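Local atomic coordinates of putative S41 protease (Bacteroides fragilis NCTC 9343, PDB entry 3K50), a protein that is probably a serine endopeptidase of family S41, the C-terminal processing peptidases, carrying a PDZ domain beside a ClpP/crotonase-like protease domain, its substrates being unknown. Residues C241-C246 against T276-L281; L249-K254 against P314-V319; N256-L261 against N272-F277; V308-N313 against V351-E356; E328-K333 against N345-N350. All blocks are in the same frame, centred on the assembly; numbering follows the deposited sequence.

Contact 1: residues C241-C246 against T276-L281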
# COMPACT_ATOMS: atom_id res chain seq x y z
N CYS A 241 13.04 1.92 3.69
CA CYS A 241 12.63 1.90 2.28
C CYS A 241 12.16 3.27 1.88
O CYS A 241 12.51 3.75 0.81
CB CYS A 241 11.52 0.87 2.02
SG CYS A 241 12.10 -0.82 2.27
N ALA A 242 11.38 3.91 2.75
CA ALA A 242 10.88 5.24 2.46
C ALA A 242 12.01 6.28 2.31
O ALA A 242 11.96 7.11 1.44
CB ALA A 242 9.86 5.69 3.53
N GLN A 243 13.03 6.20 3.16
CA GLN A 243 14.17 7.07 3.10
C GLN A 243 14.88 6.86 1.79
O GLN A 243 15.31 7.81 1.20
CB GLN A 243 15.13 6.79 4.27
CG GLN A 243 16.33 7.75 4.31
CD GLN A 243 17.34 7.38 5.38
OE1 GLN A 243 17.35 6.25 5.86
NE2 GLN A 243 18.23 8.32 5.71
N LEU A 244 15.08 5.61 1.39
CA LEU A 244 15.74 5.32 0.10
C LEU A 244 15.00 5.98 -1.09
O LEU A 244 15.59 6.73 -1.87
CB LEU A 244 15.86 3.79 -0.11
CG LEU A 244 16.38 3.31 -1.49
CD1 LEU A 244 17.77 3.86 -1.79
CD2 LEU A 244 16.37 1.81 -1.65
N LEU A 245 13.69 5.73 -1.16
CA LEU A 245 12.80 6.28 -2.19
C LEU A 245 12.88 7.83 -2.24
O LEU A 245 13.08 8.46 -3.29
CB LEU A 245 11.37 5.81 -1.93
CG LEU A 245 10.32 6.23 -2.95
CD1 LEU A 245 10.70 5.78 -4.44
CD2 LEU A 245 8.91 5.76 -2.54
N CYS A 246 12.73 8.46 -1.09
CA CYS A 246 12.83 9.91 -1.04
C CYS A 246 14.14 10.44 -1.50
O CYS A 246 14.19 11.46 -2.18
CB CYS A 246 12.63 10.40 0.38
SG CYS A 246 10.89 10.20 0.96
N THR A 276 18.09 11.51 7.09
CA THR A 276 18.37 12.50 6.08
C THR A 276 18.15 11.99 4.66
O THR A 276 17.96 10.78 4.43
CB THR A 276 19.85 12.94 6.15
OG1 THR A 276 20.70 11.83 5.74
CG2 THR A 276 20.19 13.43 7.54
N PHE A 277 18.19 12.92 3.70
CA PHE A 277 18.30 12.57 2.32
C PHE A 277 19.76 12.08 2.27
O PHE A 277 20.68 12.87 2.34
CB PHE A 277 18.07 13.75 1.39
CG PHE A 277 16.64 14.27 1.33
CD1 PHE A 277 15.69 13.65 0.56
CD2 PHE A 277 16.30 15.44 1.96
CE1 PHE A 277 14.39 14.15 0.49
CE2 PHE A 277 15.05 15.94 1.88
CZ PHE A 277 14.08 15.31 1.16
N ASN A 278 19.97 10.76 2.20
CA ASN A 278 21.32 10.19 2.37
C ASN A 278 21.88 9.59 1.09
O ASN A 278 21.53 8.47 0.73
CB ASN A 278 21.27 9.15 3.49
CG ASN A 278 22.62 8.60 3.87
OD1 ASN A 278 23.68 8.85 3.24
ND2 ASN A 278 22.59 7.81 4.93
N PRO A 279 22.80 10.32 0.44
CA PRO A 279 23.28 9.86 -0.85
C PRO A 279 24.08 8.57 -0.84
O PRO A 279 24.17 7.89 -1.87
CB PRO A 279 24.11 11.05 -1.37
CG PRO A 279 24.60 11.73 -0.12
CD PRO A 279 23.45 11.57 0.87
N GLU A 280 24.59 8.16 0.33
CA GLU A 280 25.29 6.87 0.41
C GLU A 280 24.31 5.68 0.27
O GLU A 280 24.73 4.56 0.07
CB GLU A 280 26.04 6.75 1.73
CG GLU A 280 27.39 7.46 1.78
CD GLU A 280 27.30 8.95 1.91
OE1 GLU A 280 26.44 9.42 2.69
OE2 GLU A 280 28.12 9.65 1.26
N LEU A 281 23.02 5.95 0.45
CA LEU A 281 21.99 4.94 0.21
C LEU A 281 21.70 4.67 -1.24
O LEU A 281 21.17 3.61 -1.55
CB LEU A 281 20.65 5.32 0.84
CG LEU A 281 20.44 5.30 2.37
CD1 LEU A 281 19.05 5.84 2.62
CD2 LEU A 281 20.58 3.89 3.01
O HOH W 1 20.33 9.39 7.55
O HOH W 2 20.81 6.23 6.75
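One buried glutamine amide, that of Q243, reaches out from the middle of a helix and holds the main chain where strand 273-276 gives way to a loop. Its NE2 donates to the carbonyl O of T276 over 2.8 Å. The bond is almost straight, with 174° at the hydrogen; the acceptor lies in the glutamine's amide plane, and the donor meets a lone pair of T276 O in the carbonyl plane. Q243 gets there as an extended rod: CG stands opposite the backbone N (chi1 -176°) and the next torsion is also extended, which carries the amide straight off the helix. A water then ties the same nitrogen to the backbone of T276, accepting from Q243 NE2 at 3.0 Å and from T276 N. A second water accepts from N278 ND2 and, weakly, from Q243 NE2.

The L281 side chain crosses that of Q243 at about a right angle, with L281 CD1 3.6 Å from Q243 CD. One helix position further on, L244 CD1 rests 3.4 Å from the carbonyl O of L281. The loop holds its own shape through an Asx turn, in which N278 OD1 accepts from E280 N at 3.1 Å with the donor above the carbonyl plane. At the other end, the carbonyl O of C246 lies near the ring plane of F277, 3.8 Å from CE1 at the ring edge.

T247 OG1 binds N278 N just beyond, and R213 of helix 207-221 binds L281 O. The loop thus lies along helix 239-249, whose neighbouring sides pack on helices 207-221 and 304-312 and on strand 258-263.

Contact 2: residues L249-K254 against P314-V319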
# COMPACT_ATOMS: atom_id res chain seq x y z
N LEU A 249 14.28 10.54 -5.29
CA LEU A 249 13.36 11.44 -6.02
C LEU A 249 13.74 12.90 -5.86
O LEU A 249 13.53 13.68 -6.76
CB LEU A 249 11.92 11.28 -5.51
CG LEU A 249 11.18 9.98 -5.76
CD1 LEU A 249 9.94 9.75 -4.87
CD2 LEU A 249 10.78 9.99 -7.30
N ALA A 250 14.40 13.22 -4.75
CA ALA A 250 14.56 14.60 -4.35
C ALA A 250 15.44 15.46 -5.24
O ALA A 250 16.29 14.94 -5.99
CB ALA A 250 15.11 14.64 -2.95
N PRO A 251 15.28 16.78 -5.15
CA PRO A 251 16.25 17.62 -5.85
C PRO A 251 17.63 17.33 -5.28
O PRO A 251 17.81 17.21 -4.04
CB PRO A 251 15.84 19.04 -5.45
CG PRO A 251 14.41 18.95 -5.00
CD PRO A 251 14.24 17.58 -4.44
N ALA A 252 18.60 17.30 -6.16
CA ALA A 252 20.00 17.02 -5.85
C ALA A 252 20.60 18.01 -4.83
O ALA A 252 21.44 17.64 -4.01
CB ALA A 252 20.79 17.01 -7.17
N ASP A 253 20.17 19.25 -4.81
CA ASP A 253 20.72 20.14 -3.78
C ASP A 253 20.22 19.86 -2.35
O ASP A 253 20.61 20.57 -1.39
CB ASP A 253 20.54 21.62 -4.17
CG ASP A 253 19.09 22.05 -4.30
OD1 ASP A 253 18.15 21.25 -4.13
OD2 ASP A 253 18.89 23.24 -4.63
N LYS A 254 19.34 18.88 -2.17
CA LYS A 254 18.83 18.53 -0.85
C LYS A 254 19.59 17.42 -0.16
O LYS A 254 19.30 17.10 1.01
CB LYS A 254 17.35 18.13 -0.89
CG LYS A 254 16.40 19.15 -1.53
CD LYS A 254 16.56 20.54 -1.05
CE LYS A 254 15.55 21.46 -1.74
NZ LYS A 254 15.77 22.90 -1.49
N PRO A 314 7.86 19.62 2.24
CA PRO A 314 8.68 20.83 2.47
C PRO A 314 9.80 21.09 1.47
O PRO A 314 10.31 22.19 1.43
CB PRO A 314 9.34 20.56 3.83
CG PRO A 314 8.55 19.49 4.45
CD PRO A 314 7.98 18.68 3.36
N TYR A 315 10.18 20.08 0.70
CA TYR A 315 11.33 20.19 -0.19
C TYR A 315 11.07 20.23 -1.69
O TYR A 315 12.00 20.46 -2.44
CB TYR A 315 12.23 19.00 0.06
CG TYR A 315 12.93 19.05 1.36
CD1 TYR A 315 14.01 19.90 1.54
CD2 TYR A 315 12.52 18.24 2.44
CE1 TYR A 315 14.67 19.97 2.77
CE2 TYR A 315 13.18 18.33 3.70
CZ TYR A 315 14.28 19.16 3.82
OH TYR A 315 14.96 19.24 4.99
N MSE A 316 9.85 19.90 -2.10
CA MSE A 316 9.51 19.82 -3.50
C MSE A 316 7.98 19.95 -3.60
O MSE A 316 7.27 19.96 -2.57
CB MSE A 316 10.10 18.53 -4.13
CG MSE A 316 9.57 17.25 -3.65
SE MSE A 316 10.51 15.64 -4.27
CE MSE A 316 10.44 15.58 -6.31
N LYS A 317 7.51 20.16 -4.84
CA LYS A 317 6.09 20.25 -5.15
C LYS A 317 5.57 18.82 -5.30
O LYS A 317 6.01 18.02 -6.19
CB LYS A 317 5.85 21.06 -6.45
CG LYS A 317 4.34 21.24 -6.79
CD LYS A 317 4.17 22.09 -8.09
CE LYS A 317 2.73 22.25 -8.58
NZ LYS A 317 2.74 22.69 -10.03
N VAL A 318 4.66 18.48 -4.41
CA VAL A 318 4.08 17.15 -4.34
C VAL A 318 2.60 17.31 -4.74
O VAL A 318 1.89 18.07 -4.10
CB VAL A 318 4.18 16.56 -2.91
CG1 VAL A 318 3.54 15.18 -2.85
CG2 VAL A 318 5.60 16.47 -2.49
N VAL A 319 2.14 16.63 -5.79
CA VAL A 319 0.77 16.78 -6.23
C VAL A 319 0.11 15.46 -6.01
O VAL A 319 0.57 14.47 -6.53
CB VAL A 319 0.71 17.16 -7.74
CG1 VAL A 319 -0.72 17.07 -8.28
CG2 VAL A 319 1.39 18.58 -8.02
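K254 and Y315 meet through carbon: the lysine methylene CD lies 3.7 Å from Y315 CD1, and K254 CE continues past the same ring atom towards Y315 O. That carbonyl is also met by P251, whose CG comes within 3.8 Å of Y315 O. The selenomethionine M316 sets its selenium against the A250-P251 junction, SE 4.2 Å from both A250 CA and P251 CD. Its methyl CE ends 3.7 Å from L249 O. No hydrogen bond crosses between the segments, so the contact rests on van der Waals packing.

The lysine chain turns at its second torsion (chi2 -48°), which brings CD and CE aslant past Y315 CD1. A short 3-10 turn sets its backbone, with K254 N donating to P251 O at 2.9 Å. Outward from there, the tyrosine hydroxyl is hydrogen-bonded to L258 O and its ring meets F277 edge to face, two contacts that probably hold the ring where K254 meets it.

The loop leaving helix 239-249 is thereby laid against the entry to strand 317-322. This strand pairs with strand 292-297, on whose V293 the M316 side chain packs, while L249 reaches F227 and L229 of strand 226-230.

Contact 3: residues N256-L261 against N272-F277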
# COMPACT_ATOMS: atom_id res chain seq x y z
N ASN A 256 21.68 15.34 2.12
CA ASN A 256 22.17 15.48 3.49
C ASN A 256 21.30 16.34 4.39
O ASN A 256 21.56 16.43 5.56
CB ASN A 256 23.63 15.93 3.56
CG ASN A 256 24.59 14.97 2.87
OD1 ASN A 256 25.48 15.39 2.12
ND2 ASN A 256 24.47 13.72 3.19
N GLN A 257 20.23 16.90 3.84
CA GLN A 257 19.27 17.65 4.64
C GLN A 257 18.36 16.70 5.41
O GLN A 257 18.18 15.55 5.02
CB GLN A 257 18.49 18.63 3.72
CG GLN A 257 19.50 19.67 3.10
CD GLN A 257 18.89 20.83 2.36
OE1 GLN A 257 19.40 21.27 1.31
NE2 GLN A 257 17.82 21.33 2.87
N LEU A 258 17.76 17.20 6.49
CA LEU A 258 16.86 16.40 7.31
C LEU A 258 15.58 15.98 6.55
O LEU A 258 14.95 16.78 5.90
CB LEU A 258 16.47 17.18 8.60
CG LEU A 258 17.58 17.29 9.69
CD1 LEU A 258 17.15 18.36 10.72
CD2 LEU A 258 17.95 15.92 10.37
N LEU A 259 15.22 14.70 6.66
CA LEU A 259 14.07 14.18 5.99
C LEU A 259 12.96 13.82 6.99
O LEU A 259 11.80 14.10 6.77
CB LEU A 259 14.43 12.92 5.20
CG LEU A 259 13.23 12.24 4.52
CD1 LEU A 259 12.72 13.08 3.36
CD2 LEU A 259 13.64 10.81 4.12
N ALA A 260 13.33 13.09 8.03
CA ALA A 260 12.37 12.64 9.04
C ALA A 260 12.99 12.56 10.41
O ALA A 260 14.19 12.22 10.57
CB ALA A 260 11.75 11.29 8.66
N LEU A 261 12.15 12.85 11.41
CA LEU A 261 12.55 12.91 12.81
C LEU A 261 11.69 11.89 13.50
O LEU A 261 10.51 12.10 13.68
CB LEU A 261 12.32 14.31 13.37
CG LEU A 261 12.92 15.57 12.70
CD1 LEU A 261 12.54 16.76 13.53
CD2 LEU A 261 14.46 15.48 12.53
N ASN A 272 15.41 7.25 19.21
CA ASN A 272 15.16 8.41 18.36
C ASN A 272 16.16 8.42 17.24
O ASN A 272 17.34 8.04 17.45
CB ASN A 272 15.24 9.73 19.17
CG ASN A 272 14.08 9.95 20.10
OD1 ASN A 272 13.18 9.12 20.19
ND2 ASN A 272 14.11 11.06 20.85
N GLN A 273 15.72 8.86 16.06
CA GLN A 273 16.55 8.89 14.87
C GLN A 273 16.23 10.04 13.98
O GLN A 273 15.04 10.34 13.80
CB GLN A 273 16.30 7.69 13.96
CG GLN A 273 17.05 6.51 14.16
CD GLN A 273 16.85 5.52 13.00
OE1 GLN A 273 15.83 4.86 12.92
NE2 GLN A 273 17.86 5.41 12.13
N ASP A 274 17.28 10.62 13.36
CA ASP A 274 17.17 11.73 12.40
C ASP A 274 17.55 11.14 11.05
O ASP A 274 18.74 10.86 10.79
CB ASP A 274 18.14 12.90 12.73
CG ASP A 274 17.72 13.70 13.95
OD1 ASP A 274 16.57 13.54 14.27
OD2 ASP A 274 18.45 14.54 14.55
N LEU A 275 16.58 10.91 10.20
CA LEU A 275 16.85 10.42 8.84
C LEU A 275 17.07 11.62 7.92
O LEU A 275 16.33 12.62 7.96
CB LEU A 275 15.70 9.57 8.34
CG LEU A 275 15.31 8.36 9.22
CD1 LEU A 275 14.21 7.61 8.62
CD2 LEU A 275 16.53 7.40 9.51
N THR A 276 18.09 11.51 7.09
CA THR A 276 18.37 12.50 6.08
C THR A 276 18.15 11.99 4.66
O THR A 276 17.96 10.78 4.43
CB THR A 276 19.85 12.94 6.15
OG1 THR A 276 20.70 11.83 5.74
CG2 THR A 276 20.19 13.43 7.54
N PHE A 277 18.19 12.92 3.70
CA PHE A 277 18.30 12.57 2.32
C PHE A 277 19.76 12.08 2.27
O PHE A 277 20.68 12.87 2.34
CB PHE A 277 18.07 13.75 1.39
CG PHE A 277 16.64 14.27 1.33
CD1 PHE A 277 15.69 13.65 0.56
CD2 PHE A 277 16.30 15.44 1.96
CE1 PHE A 277 14.39 14.15 0.49
CE2 PHE A 277 15.05 15.94 1.88
CZ PHE A 277 14.08 15.31 1.16
O HOH W 3 23.23 12.35 5.04
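The ring of F277 carries L259 on one face: methyl CD1 stands 3.8 Å from the ring centroid and 29° off the ring normal, a CH-pi contact, with L259 CD1 only 3.4 Å from F277 CZ. The leucine and the phenylalanine cross nearly at right angles. L259 CG lies opposite its backbone N (chi1 176°), which directs the branch towards the ring. The carbonyl oxygens of Q257 and L258 approach the ring obliquely.

The strands beside this CH-pi contact form an antiparallel hairpin interrupted by a classic beta bulge. L259 N and A260 N both donate to L275 O, at 2.7 and 3.0 Å, the first in the carbonyl plane and the second tilted from it. L275 N returns a bond to A260 O. Beyond the bulge, F277 N donates to Q257 O, and N256 N to F277 O at 2.7 Å.

A260 and L275 face the same side, where the helices lie. L261 and D274 share the other, and there L261 CD2 comes 3.4 Å from D274 OD1, the atom salt-bridged to R263. A water bridges N256 ND2 and T276 OG1 near the start of the hairpin.

By placing two donors on one carbonyl, the bulge probably polarises L275 O. L259, A260, L275 and F277 turn their apolar side chains to the interior, whereas D274 and N256, with L258, lie at the surface.

Contact 4: residues V308-N313 against V351-E356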
# COMPACT_ATOMS: atom_id res chain seq x y z
N VAL A 308 6.19 9.51 3.07
CA VAL A 308 6.86 9.99 1.90
C VAL A 308 6.24 11.28 1.46
O VAL A 308 6.94 12.25 1.12
CB VAL A 308 6.77 8.95 0.73
CG1 VAL A 308 7.24 9.60 -0.56
CG2 VAL A 308 7.56 7.72 1.11
N ILE A 309 4.94 11.33 1.47
CA ILE A 309 4.25 12.58 1.13
C ILE A 309 4.58 13.68 2.12
O ILE A 309 4.95 14.80 1.74
CB ILE A 309 2.69 12.41 1.08
CG1 ILE A 309 2.30 11.40 -0.03
CG2 ILE A 309 2.01 13.77 0.95
CD1 ILE A 309 0.80 10.88 0.08
N ASN A 310 4.44 13.40 3.40
CA ASN A 310 4.69 14.43 4.40
C ASN A 310 6.12 15.05 4.39
O ASN A 310 6.30 16.25 4.62
CB ASN A 310 4.42 13.85 5.80
CG ASN A 310 4.49 14.91 6.88
OD1 ASN A 310 3.83 15.95 6.76
ND2 ASN A 310 5.33 14.67 7.94
N CYS A 311 7.11 14.17 4.27
CA CYS A 311 8.53 14.47 4.30
C CYS A 311 9.09 15.05 3.04
O CYS A 311 10.03 15.86 3.10
CB CYS A 311 9.29 13.20 4.67
SG CYS A 311 8.85 12.77 6.43
N LEU A 312 8.54 14.67 1.89
CA LEU A 312 8.91 15.39 0.66
C LEU A 312 8.22 16.77 0.50
O LEU A 312 8.80 17.66 -0.16
CB LEU A 312 8.62 14.57 -0.57
CG LEU A 312 9.44 13.31 -0.71
CD1 LEU A 312 8.96 12.62 -1.97
CD2 LEU A 312 10.95 13.65 -0.74
N ASN A 313 7.02 16.96 1.07
CA ASN A 313 6.26 18.25 0.99
C ASN A 313 7.06 19.53 1.17
O ASN A 313 6.89 20.47 0.39
CB ASN A 313 5.05 18.30 1.97
CG ASN A 313 3.72 17.89 1.31
OD1 ASN A 313 3.58 18.04 0.10
ND2 ASN A 313 2.72 17.43 2.11
N VAL A 351 6.67 10.44 13.54
CA VAL A 351 7.54 10.61 12.37
C VAL A 351 7.32 12.03 11.78
O VAL A 351 6.43 12.26 10.96
CB VAL A 351 7.26 9.54 11.30
CG1 VAL A 351 8.28 9.66 10.15
CG2 VAL A 351 7.30 8.20 11.90
N TYR A 352 8.06 13.01 12.30
CA TYR A 352 7.91 14.39 11.84
C TYR A 352 8.73 14.64 10.61
O TYR A 352 9.79 14.05 10.45
CB TYR A 352 8.34 15.37 12.90
CG TYR A 352 7.62 15.14 14.28
CD1 TYR A 352 6.23 15.22 14.40
CD2 TYR A 352 8.33 14.87 15.40
CE1 TYR A 352 5.57 15.03 15.61
CE2 TYR A 352 7.66 14.69 16.67
CZ TYR A 352 6.30 14.79 16.74
OH TYR A 352 5.61 14.60 17.91
N ASN A 353 8.28 15.57 9.78
CA ASN A 353 9.06 16.03 8.66
C ASN A 353 10.09 17.06 9.20
O ASN A 353 10.16 17.33 10.40
CB ASN A 353 8.18 16.62 7.52
CG ASN A 353 7.36 17.82 7.92
OD1 ASN A 353 7.62 18.55 8.89
ND2 ASN A 353 6.33 18.06 7.09
N ALA A 354 10.83 17.69 8.30
CA ALA A 354 11.89 18.66 8.66
C ALA A 354 11.30 19.91 9.32
O ALA A 354 12.01 20.62 10.01
CB ALA A 354 12.70 19.02 7.42
N GLU A 355 10.01 20.18 9.11
CA GLU A 355 9.34 21.30 9.74
C GLU A 355 8.67 20.91 11.07
O GLU A 355 7.83 21.67 11.60
CB GLU A 355 8.28 21.92 8.82
CG GLU A 355 8.83 22.63 7.58
CD GLU A 355 7.70 23.16 6.65
OE1 GLU A 355 6.49 23.01 7.00
OE2 GLU A 355 8.02 23.69 5.55
N GLU A 356 9.07 19.76 11.61
CA GLU A 356 8.56 19.24 12.86
C GLU A 356 7.06 18.95 12.87
O GLU A 356 6.45 19.02 13.92
CB GLU A 356 8.90 20.19 14.03
CG GLU A 356 10.38 20.63 14.02
CD GLU A 356 10.72 21.63 15.13
OE1 GLU A 356 10.45 21.38 16.32
OE2 GLU A 356 11.31 22.63 14.74
O HOH W 4 5.83 11.86 8.29
O HOH W 5 10.97 16.51 5.63
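N310 presents a gripped amide to N353: its ND2 donates to K357 O and to a water at 2.9 Å, and lies against the N353 side chain. The same water donates to V351 O, linking the helix to strand 342-352. In return, N353 ND2 donates to the backbone O of N310 over 3.1 Å. The bond is fairly straight, 165° at the hydrogen, and N310 O lies in the amide plane of N353, although the donor sits well above the carbonyl plane of the acceptor. As side chains the two asparagines cross near a right angle, yet their amide planes are only 14° apart. N353 takes the first torsion that sets CG between its backbone N and carbonyl carbon (chi1 61°), bringing ND2 to N310 O.

N353 OD1 serves its own loop, accepting from K357 N and weakly from E355 N. C311 packs beside it, its CA 3.9 Å from N353 CB and its SG against the same residue. A second water accepts from A354 N and donates to C311 O at 2.8 Å. N310 O and C311 O of the helix, and V351 O and A354 N opposite, thus find partners through one side chain and two waters.

E356 N donates to N353 O at 2.9 Å, closing the type I beta turn N353-E356 that leads out of strand 342-352 and is docked here on helix 304-312 of the S41 peptidase region.

Contact 5: residues E328-K333 against N345-N350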
# COMPACT_ATOMS: atom_id res chain seq x y z
N GLU A 328 -2.65 7.42 8.85
CA GLU A 328 -1.75 6.78 9.83
C GLU A 328 -0.46 7.64 10.02
O GLU A 328 0.50 7.45 9.34
CB GLU A 328 -1.46 5.31 9.43
CG GLU A 328 -0.76 4.52 10.50
CD GLU A 328 -0.69 3.08 10.10
OE1 GLU A 328 -1.74 2.42 10.19
OE2 GLU A 328 0.40 2.63 9.67
N TYR A 329 -0.47 8.60 10.95
CA TYR A 329 0.60 9.59 11.04
C TYR A 329 1.74 9.23 12.01
O TYR A 329 2.56 10.09 12.32
CB TYR A 329 -0.00 10.98 11.42
CG TYR A 329 -0.76 10.99 12.70
CD1 TYR A 329 -2.12 10.69 12.73
CD2 TYR A 329 -0.14 11.29 13.91
CE1 TYR A 329 -2.82 10.70 13.90
CE2 TYR A 329 -0.85 11.23 15.13
CZ TYR A 329 -2.18 10.96 15.13
OH TYR A 329 -2.87 10.95 16.33
N VAL A 330 1.71 8.00 12.54
CA VAL A 330 2.70 7.46 13.48
C VAL A 330 3.20 6.14 12.90
O VAL A 330 2.56 5.62 11.96
CB VAL A 330 2.13 7.28 14.89
CG1 VAL A 330 1.98 8.65 15.62
CG2 VAL A 330 0.80 6.54 14.83
N ALA A 331 4.36 5.66 13.35
CA ALA A 331 4.92 4.44 12.80
C ALA A 331 4.77 3.29 13.77
O ALA A 331 4.89 3.49 14.99
CB ALA A 331 6.42 4.65 12.46
N THR A 332 4.56 2.10 13.21
CA THR A 332 4.52 0.88 13.97
C THR A 332 5.81 0.07 13.79
O THR A 332 6.56 0.27 12.80
CB THR A 332 3.35 -0.00 13.54
OG1 THR A 332 3.52 -0.38 12.17
CG2 THR A 332 1.94 0.74 13.76
N LYS A 333 6.11 -0.78 14.76
CA LYS A 333 7.19 -1.76 14.62
C LYS A 333 6.59 -3.12 15.05
O LYS A 333 5.67 -3.17 15.86
CB LYS A 333 8.41 -1.38 15.45
CG LYS A 333 9.72 -1.39 14.65
CD LYS A 333 10.43 -0.02 14.77
CE LYS A 333 11.48 0.24 13.69
NZ LYS A 333 11.68 1.72 13.49
N ASN A 345 1.92 -5.41 15.82
CA ASN A 345 2.42 -4.26 15.08
C ASN A 345 1.99 -3.06 15.92
O ASN A 345 0.82 -2.69 15.93
CB ASN A 345 1.85 -4.22 13.68
CG ASN A 345 2.48 -5.29 12.76
OD1 ASN A 345 1.83 -6.26 12.35
ND2 ASN A 345 3.76 -5.13 12.50
N LEU A 346 2.93 -2.56 16.73
CA LEU A 346 2.66 -1.52 17.72
C LEU A 346 3.16 -0.12 17.37
O LEU A 346 4.27 0.02 16.88
CB LEU A 346 3.29 -1.96 19.01
CG LEU A 346 3.10 -1.11 20.28
CD1 LEU A 346 1.68 -1.22 20.75
CD2 LEU A 346 4.10 -1.65 21.37
N VAL A 347 2.35 0.92 17.59
CA VAL A 347 2.81 2.29 17.42
C VAL A 347 3.97 2.52 18.40
O VAL A 347 3.80 2.39 19.61
CB VAL A 347 1.71 3.35 17.68
CG1 VAL A 347 2.27 4.77 17.62
CG2 VAL A 347 0.60 3.21 16.69
N VAL A 348 5.13 2.87 17.86
CA VAL A 348 6.34 3.13 18.65
C VAL A 348 6.86 4.59 18.56
O VAL A 348 7.38 5.14 19.55
CB VAL A 348 7.49 2.13 18.27
CG1 VAL A 348 7.08 0.71 18.71
CG2 VAL A 348 7.87 2.25 16.79
N CYS A 349 6.66 5.26 17.43
CA CYS A 349 7.15 6.64 17.30
C CYS A 349 6.38 7.54 16.40
O CYS A 349 5.68 7.12 15.50
CB CYS A 349 8.59 6.69 16.81
SG CYS A 349 8.97 6.01 15.17
N ASN A 350 6.50 8.83 16.72
CA ASN A 350 6.11 9.92 15.84
C ASN A 350 7.12 10.00 14.71
O ASN A 350 8.31 9.59 14.86
CB ASN A 350 6.09 11.24 16.60
CG ASN A 350 4.88 11.40 17.42
OD1 ASN A 350 3.77 11.52 16.90
ND2 ASN A 350 5.06 11.41 18.68
O HOH W 6 4.06 11.48 13.98
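Strands 330-333 and 345-350 run antiparallel at 131°, 4.3 Å apart at their closest, and a classic beta bulge at V348 and C349 opposite A331 breaks their register. A331 O accepts from V348 N at 2.9 Å and weakly from C349 N, while A331 N gives a nearly straight bond to C349 O (177° at the hydrogen). Past the bulge, K333 and L346 exchange a reciprocal pair of bonds, K333 N to L346 O and L346 N to K333 O. T332 CA lies 3.0 Å from L346 O, a short CA-H...O contact.

Among the side chains, V330 and V347 cross at about a right angle, V330 CG2 meeting V347 CG1 at 3.6 Å. V347 has CG1 opposite its backbone N (chi1 174°), which turns that methyl to V330. N350 lies alongside V330 and points the same way, its OD1 3.6 Å from V330 CG1. On the opposite side of the sheet A331 CB touches C349 SG at 4.0 Å. The K333 side chain crosses V348, with K333 CB 3.9 Å from V348 CG2.

One water donates to both Y329 O and N350 OD1, joining the two segments beside V330. V347 N is bonded to S61 OG, and N345 pairs with K62, so the hairpin also reaches strand 62-65. With two donors at the bulge, one of them weak, A331 O is probably polarised, whereas the wholly apolar V330-V347 contact calls for no polar partner.

Following the chain from the N terminus, helix 239-249 comes first, and contact 1 closes a loop from it to 276-281. Contact 2 opens at the end of that helix and closes only at 314-319, so it crosses contact 1. Contact 3, the hairpin of strands 258-263 and 273-276, lies wholly within contact 2's loop and shares T276 and F277 with contact 1. Contact 4 runs from helix 304-312 to 351-356, crossing contact 2 and enclosing contact 5, the hairpin 330-336/342-352. Strands 258-263 and 342-352 are neighbours in one sheet, uniting contacts 3, 4 and 5, whereas contact 2 reaches the mixed sheet through strand 317-322.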